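PDB 5ITG: sorbitol dehydrogenase from Gluconobacter oxydans, which probably oxidises D-sorbitol to L-sorbose with a nicotinamide cofactor, as a two-domain member of the mannitol dehydrogenase family. Local coordinates for residues 39-44 / 186-191; 318-321 / 325-328. All blocks are in the same frame, centred on the assembly; numbering follows the deposited sequence.

Interaction 1 (39-44 / 186-191)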
ATOM      1  N   ALA A  39       0.237  11.975  -0.757  1.00 15.59           N
ATOM      2  CA  ALA A  39       1.471  11.905   0.029  1.00 15.22           C
ATOM      3  C   ALA A  39       2.551  11.036  -0.607  1.00 15.77           C
ATOM      4  O   ALA A  39       3.690  11.003  -0.136  1.00 16.15           O
ATOM      5  CB  ALA A  39       1.158  11.386   1.436  1.00 13.89           C
ATOM      6  N   HIS A  40       2.205  10.334  -1.679  1.00 15.89           N
ATOM      7  CA  HIS A  40       3.166   9.452  -2.328  1.00 17.24           C
ATOM      8  C   HIS A  40       3.400   9.866  -3.780  1.00 17.23           C
ATOM      9  O   HIS A  40       4.358  10.581  -4.067  1.00 16.24           O
ATOM     10  CB  HIS A  40       2.667   8.000  -2.222  1.00 16.95           C
ATOM     11  CG  HIS A  40       3.634   6.978  -2.738  1.00 16.45           C
ATOM     12  ND1 HIS A  40       3.633   6.550  -4.046  1.00 17.09           N
ATOM     13  CD2 HIS A  40       4.633   6.302  -2.121  1.00 17.11           C
ATOM     14  CE1 HIS A  40       4.589   5.652  -4.214  1.00 16.51           C
ATOM     15  NE2 HIS A  40       5.211   5.483  -3.061  1.00 16.10           N
ATOM     16  N   GLU A  41       2.523   9.452  -4.690  1.00 17.23           N
ATOM     17  CA  GLU A  41       2.688   9.816  -6.098  1.00 18.48           C
ATOM     18  C   GLU A  41       2.858  11.329  -6.294  1.00 16.72           C
ATOM     19  O   GLU A  41       3.793  11.781  -6.959  1.00 18.97           O
ATOM     20  CB  GLU A  41       1.495   9.338  -6.928  1.00 17.94           C
ATOM     21  CG  GLU A  41       1.721   9.501  -8.434  1.00 20.96           C
ATOM     22  CD  GLU A  41       0.491   9.192  -9.260  1.00 21.29           C
ATOM     23  OE1 GLU A  41      -0.261   8.270  -8.881  1.00 23.42           O
ATOM     24  OE2 GLU A  41       0.284   9.857 -10.303  1.00 21.38           O
ATOM     25  N   ALA A  42       1.954  12.113  -5.723  1.00 17.64           N
ATOM     26  CA  ALA A  42       2.029  13.565  -5.857  1.00 19.25           C
ATOM     27  C   ALA A  42       3.326  14.086  -5.247  1.00 19.81           C
ATOM     28  O   ALA A  42       3.905  15.070  -5.721  1.00 22.22           O
ATOM     29  CB  ALA A  42       0.823  14.219  -5.175  1.00 18.64           C
ATOM     30  N   PHE A  43       3.775  13.409  -4.195  1.00 21.28           N
ATOM     31  CA  PHE A  43       5.002  13.764  -3.474  1.00 19.72           C
ATOM     32  C   PHE A  43       6.240  13.636  -4.354  1.00 20.30           C
ATOM     33  O   PHE A  43       7.085  14.538  -4.383  1.00 22.39           O
ATOM     34  CB  PHE A  43       5.146  12.857  -2.244  1.00 20.97           C
ATOM     35  CG  PHE A  43       6.374  13.120  -1.424  1.00 21.38           C
ATOM     36  CD1 PHE A  43       6.441  14.227  -0.581  1.00 24.02           C
ATOM     37  CD2 PHE A  43       7.455  12.248  -1.474  1.00 23.48           C
ATOM     38  CE1 PHE A  43       7.570  14.462   0.208  1.00 25.38           C
ATOM     39  CE2 PHE A  43       8.590  12.470  -0.692  1.00 25.98           C
ATOM     40  CZ  PHE A  43       8.647  13.581   0.153  1.00 25.87           C
ATOM     41  N   TYR A  44       6.359  12.518  -5.065  1.00 18.69           N
ATOM     42  CA  TYR A  44       7.513  12.310  -5.943  1.00 20.45           C
ATOM     43  C   TYR A  44       7.495  13.261  -7.138  1.00 20.55           C
ATOM     44  O   TYR A  44       8.532  13.811  -7.522  1.00 21.10           O
ATOM     45  CB  TYR A  44       7.564  10.856  -6.432  1.00 19.03           C
ATOM     46  CG  TYR A  44       8.033   9.877  -5.376  1.00 21.15           C
ATOM     47  CD1 TYR A  44       9.389   9.754  -5.062  1.00 20.61           C
ATOM     48  CD2 TYR A  44       7.120   9.082  -4.680  1.00 20.99           C
ATOM     49  CE1 TYR A  44       9.829   8.859  -4.080  1.00 20.17           C
ATOM     50  CE2 TYR A  44       7.544   8.185  -3.694  1.00 20.93           C
ATOM     51  CZ  TYR A  44       8.896   8.078  -3.399  1.00 21.10           C
ATOM     52  OH  TYR A  44       9.307   7.199  -2.421  1.00 18.90           O
HETATM   53  N   MSE A 186      -0.718   3.561 -15.038  1.00 17.90           N
HETATM   54  CA  MSE A 186       0.103   3.364 -13.850  1.00 18.68           C
HETATM   55  C   MSE A 186      -0.669   3.216 -12.539  1.00 18.79           C
HETATM   56  O   MSE A 186      -1.088   4.198 -11.930  1.00 18.35           O
HETATM   57  CB  MSE A 186       1.092   4.526 -13.741  1.00 20.07           C
HETATM   58  CG  MSE A 186       2.121   4.425 -12.618  1.00 23.23           C
HETATM   59 SE   MSE A 186       3.433   5.863 -12.790  0.84 29.83          SE
HETATM   60  CE  MSE A 186       2.426   7.290 -11.984  1.00 25.84           C
ATOM     61  N   SER A 187      -0.848   1.977 -12.106  1.00 17.85           N
ATOM     62  CA  SER A 187      -1.538   1.722 -10.852  1.00 16.55           C
ATOM     63  C   SER A 187      -0.608   2.039  -9.679  1.00 17.22           C
ATOM     64  O   SER A 187       0.569   1.667  -9.692  1.00 16.19           O
ATOM     65  CB  SER A 187      -1.964   0.260 -10.773  1.00 16.73           C
ATOM     66  OG  SER A 187      -2.487  -0.046  -9.496  1.00 17.88           O
ATOM     67  N   CYS A 188      -1.122   2.756  -8.686  1.00 17.22           N
ATOM     68  CA  CYS A 188      -0.334   3.055  -7.498  1.00 19.42           C
ATOM     69  C   CYS A 188      -1.024   2.480  -6.266  1.00 20.14           C
ATOM     70  O   CYS A 188      -0.796   2.924  -5.137  1.00 21.05           O
ATOM     71  CB  CYS A 188      -0.108   4.557  -7.348  1.00 21.35           C
ATOM     72  SG  CYS A 188       1.142   5.183  -8.507  1.00 27.46           S
ATOM     73  N   ASP A 189      -1.879   1.489  -6.501  1.00 20.00           N
ATOM     74  CA  ASP A 189      -2.569   0.795  -5.418  1.00 21.13           C
ATOM     75  C   ASP A 189      -1.602  -0.253  -4.874  1.00 22.52           C
ATOM     76  O   ASP A 189      -0.794  -0.802  -5.625  1.00 19.97           O
ATOM     77  CB  ASP A 189      -3.828   0.106  -5.935  1.00 22.18           C
ATOM     78  CG  ASP A 189      -5.021   1.044  -5.994  1.00 22.36           C
ATOM     79  OD1 ASP A 189      -5.441   1.520  -4.925  1.00 23.90           O
ATOM     80  OD2 ASP A 189      -5.538   1.303  -7.102  1.00 21.19           O
ATOM     81  N   ASN A 190      -1.689  -0.531  -3.575  1.00 22.88           N
ATOM     82  CA  ASN A 190      -0.807  -1.502  -2.929  1.00 24.55           C
ATOM     83  C   ASN A 190      -1.270  -2.952  -3.112  1.00 25.25           C
ATOM     84  O   ASN A 190      -1.846  -3.561  -2.206  1.00 25.25           O
ATOM     85  CB  ASN A 190      -0.687  -1.179  -1.435  1.00 27.40           C
ATOM     86  CG  ASN A 190       0.215  -2.153  -0.695  1.00 29.12           C
ATOM     87  OD1 ASN A 190       1.364  -2.369  -1.080  1.00 28.92           O
ATOM     88  ND2 ASN A 190      -0.305  -2.747   0.375  1.00 29.32           N
ATOM     89  N   LEU A 191      -0.999  -3.496  -4.291  1.00 22.67           N
ATOM     90  CA  LEU A 191      -1.374  -4.862  -4.617  1.00 23.75           C
ATOM     91  C   LEU A 191      -0.175  -5.536  -5.265  1.00 21.61           C
ATOM     92  O   LEU A 191       0.647  -4.874  -5.894  1.00 21.99           O
ATOM     93  CB  LEU A 191      -2.543  -4.868  -5.608  1.00 23.72           C
ATOM     94  CG  LEU A 191      -3.776  -4.049  -5.221  1.00 27.31           C
ATOM     95  CD1 LEU A 191      -4.752  -4.004  -6.391  1.00 27.24           C
ATOM     96  CD2 LEU A 191      -4.429  -4.671  -3.995  1.00 27.59           C
TER
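With CG anti to the backbone N (chi1 -171°) and the chain extended beyond it (chi2 -173°), Glu-41 carries its carboxylate off the first turn of helix 41-46 to the side chains of Met-186 and Cys-188. Met-186, a selenomethionine, also starts anti to its N (chi1 -175°) but bends at its last torsion, which brings the methyl CE against the acid from the opposite direction. CE lies 3.7 Å from Glu-41 OE2 and 3.8 Å from Glu-41 CD, a van der Waals touch of the methyl on the carboxylate. The other oxygen, OE1, faces the thiol: Glu-41 OE1 to Cys-188 SG is 3.4 Å. The contact lies within the Rossmann domain, where strand 184-187 pairs in parallel with strand 125-128 and runs out at its C-terminal end into the loop holding Cys-188. Ser-127 of that neighbouring strand hydrogen-bonds Glu-41 OE2, giving the buried carboxylate a polar partner. Cutting Glu-41 back to an alanine would probably leave Ser-127 OG without this partner and open a gap beside Cys-188 SG and the Met-186 methyl. Trp-263 touches all three side chains, while Ile-28 and His-30 of strand 26-31 pack on Glu-41.

Interaction 2 (318-321 / 325-328)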
ATOM      1  N   ASP A 318       4.221   0.387  18.510  1.00 22.85           N
ATOM      2  CA  ASP A 318       5.329   1.149  19.067  1.00 24.40           C
ATOM      3  C   ASP A 318       5.671   0.760  20.502  1.00 24.18           C
ATOM      4  O   ASP A 318       6.800   0.962  20.938  1.00 27.63           O
ATOM      5  CB  ASP A 318       5.069   2.659  18.932  1.00 25.48           C
ATOM      6  CG  ASP A 318       4.004   3.174  19.882  1.00 27.76           C
ATOM      7  OD1 ASP A 318       2.998   2.476  20.115  1.00 29.88           O
ATOM      8  OD2 ASP A 318       4.172   4.306  20.381  1.00 28.33           O
ATOM      9  N   ASP A 319       4.711   0.193  21.230  1.00 24.21           N
ATOM     10  CA  ASP A 319       4.970  -0.260  22.600  1.00 23.61           C
ATOM     11  C   ASP A 319       5.741  -1.579  22.514  1.00 21.60           C
ATOM     12  O   ASP A 319       6.666  -1.838  23.291  1.00 18.74           O
ATOM     13  CB  ASP A 319       3.674  -0.541  23.368  1.00 26.36           C
ATOM     14  CG  ASP A 319       2.723   0.638  23.393  1.00 29.88           C
ATOM     15  OD1 ASP A 319       3.145   1.754  23.756  1.00 30.69           O
ATOM     16  OD2 ASP A 319       1.536   0.432  23.055  1.00 33.72           O
ATOM     17  N   ALA A 320       5.341  -2.425  21.569  1.00 18.06           N
ATOM     18  CA  ALA A 320       5.986  -3.720  21.395  1.00 16.31           C
ATOM     19  C   ALA A 320       7.413  -3.615  20.877  1.00 15.97           C
ATOM     20  O   ALA A 320       8.298  -4.344  21.331  1.00 14.97           O
ATOM     21  CB  ALA A 320       5.157  -4.597  20.457  1.00 15.78           C
ATOM     22  N   ILE A 321       7.649  -2.700  19.940  1.00 16.52           N
ATOM     23  CA  ILE A 321       8.980  -2.553  19.365  1.00 14.64           C
ATOM     24  C   ILE A 321       9.985  -2.011  20.387  1.00 17.46           C
ATOM     25  O   ILE A 321      11.194  -2.143  20.202  1.00 16.14           O
ATOM     26  CB  ILE A 321       8.945  -1.648  18.101  1.00 16.77           C
ATOM     27  CG1 ILE A 321      10.250  -1.795  17.316  1.00 16.38           C
ATOM     28  CG2 ILE A 321       8.701  -0.189  18.489  1.00 15.36           C
ATOM     29  CD1 ILE A 321      10.397  -3.142  16.611  1.00 14.34           C
ATOM     30  N   GLU A 325      13.292  -7.575  24.560  1.00 13.80           N
ATOM     31  CA  GLU A 325      13.292  -8.968  24.122  1.00 15.80           C
ATOM     32  C   GLU A 325      12.577  -9.178  22.777  1.00 14.58           C
ATOM     33  O   GLU A 325      13.064  -9.920  21.928  1.00 15.35           O
ATOM     34  CB  GLU A 325      12.662  -9.867  25.199  1.00 15.50           C
ATOM     35  CG  GLU A 325      13.519 -10.066  26.461  1.00 21.24           C
ATOM     36  CD  GLU A 325      13.705  -8.791  27.279  1.00 22.40           C
ATOM     37  OE1 GLU A 325      12.707  -8.068  27.496  1.00 22.52           O
ATOM     38  OE2 GLU A 325      14.846  -8.517  27.718  1.00 21.48           O
ATOM     39  N   LEU A 326      11.429  -8.534  22.586  1.00 12.34           N
ATOM     40  CA  LEU A 326      10.695  -8.682  21.333  1.00 14.89           C
ATOM     41  C   LEU A 326      11.482  -8.057  20.178  1.00 14.26           C
ATOM     42  O   LEU A 326      11.441  -8.550  19.050  1.00 15.54           O
ATOM     43  CB  LEU A 326       9.316  -8.024  21.434  1.00 13.04           C
ATOM     44  CG  LEU A 326       8.381  -8.561  22.518  1.00 14.63           C
ATOM     45  CD1 LEU A 326       7.025  -7.854  22.413  1.00 15.93           C
ATOM     46  CD2 LEU A 326       8.212 -10.053  22.350  1.00 16.21           C
ATOM     47  N   LEU A 327      12.175  -6.958  20.464  1.00 14.77           N
ATOM     48  CA  LEU A 327      12.997  -6.280  19.466  1.00 14.15           C
ATOM     49  C   LEU A 327      14.181  -7.160  19.077  1.00 14.74           C
ATOM     50  O   LEU A 327      14.499  -7.316  17.895  1.00 14.39           O
ATOM     51  CB  LEU A 327      13.524  -4.949  20.014  1.00 13.94           C
ATOM     52  CG  LEU A 327      14.596  -4.272  19.150  1.00 13.60           C
ATOM     53  CD1 LEU A 327      13.990  -3.859  17.820  1.00 13.17           C
ATOM     54  CD2 LEU A 327      15.152  -3.046  19.874  1.00 17.03           C
ATOM     55  N   GLY A 328      14.850  -7.720  20.077  1.00 16.06           N
ATOM     56  CA  GLY A 328      15.986  -8.580  19.799  1.00 16.99           C
ATOM     57  C   GLY A 328      15.587  -9.797  18.980  1.00 18.64           C
ATOM     58  O   GLY A 328      16.313 -10.213  18.067  1.00 18.67           O
TER
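Leu-327 and Ile-321 make the first of two apolar side-chain contacts between the end region of helix 317-320 and the start of helix 324-338. Their delta methyls touch, Ile-321 CD1 to Leu-327 CD1 at 3.9 Å, with the two side chains set obliquely to each other. CB of Ile-321 points away from the second helix, but CG1 lies anti to the backbone N (chi1 -165°) and the bend at chi2 (71°) returns CD1 to the leucine. The second contact is looser: Ala-320 CB lies 4.2 Å from Leu-326 CD1.

The remaining touches set leucine carbons against backbone carbonyls. Leu-327 CB is 3.7 Å from Ile-321 O, and its CG and both delta methyls also lie close to that oxygen. One residue earlier on each side the pattern recurs, with Leu-326 CB at 3.8 Å from Ala-320 O and CD1 of the same leucine at 3.9 Å. These are van der Waals contacts, and no hydrogen bond joins the two segments.

Polar links run to residues beyond the two segments. Asp-323, in the short connection, accepts a hydrogen bond from Leu-326 N at the start of helix 324-338, and Asp-318 forms a salt bridge with Lys-364.

The turn between the two helices packs on the long helix 288-312, whose Leu-305 touches Ala-320, Ile-321 and Leu-326, and whose Pro-308 meets Leu-326. From helix 350-361, Phe-361 reaches Ile-321 and Ile-358 reaches Leu-327, placing the turn within the helical C-terminal domain.

How the interactions relate
From the N terminus, the chain passes strand 26-31 and enters interaction 1 at 39-44. It then runs through 141 residues, including strands 56-61, 82-87 and 125-128, before 186-191 closes this long loop within the Rossmann domain. The rest of that domain follows, then the long helix 288-312, which belongs to the C-terminal domain. There interaction 2 closes a loop of just three residues between consecutive helices. The two contacts lie in series, neither nested nor crossed, in different domains, with centres 30 Å apart and nearest atoms about 19 Å apart. One ties the start of helix 41-46 to the end of strand 184-187 in the mixed sheet and the loop after it; the other joins two consecutive helices.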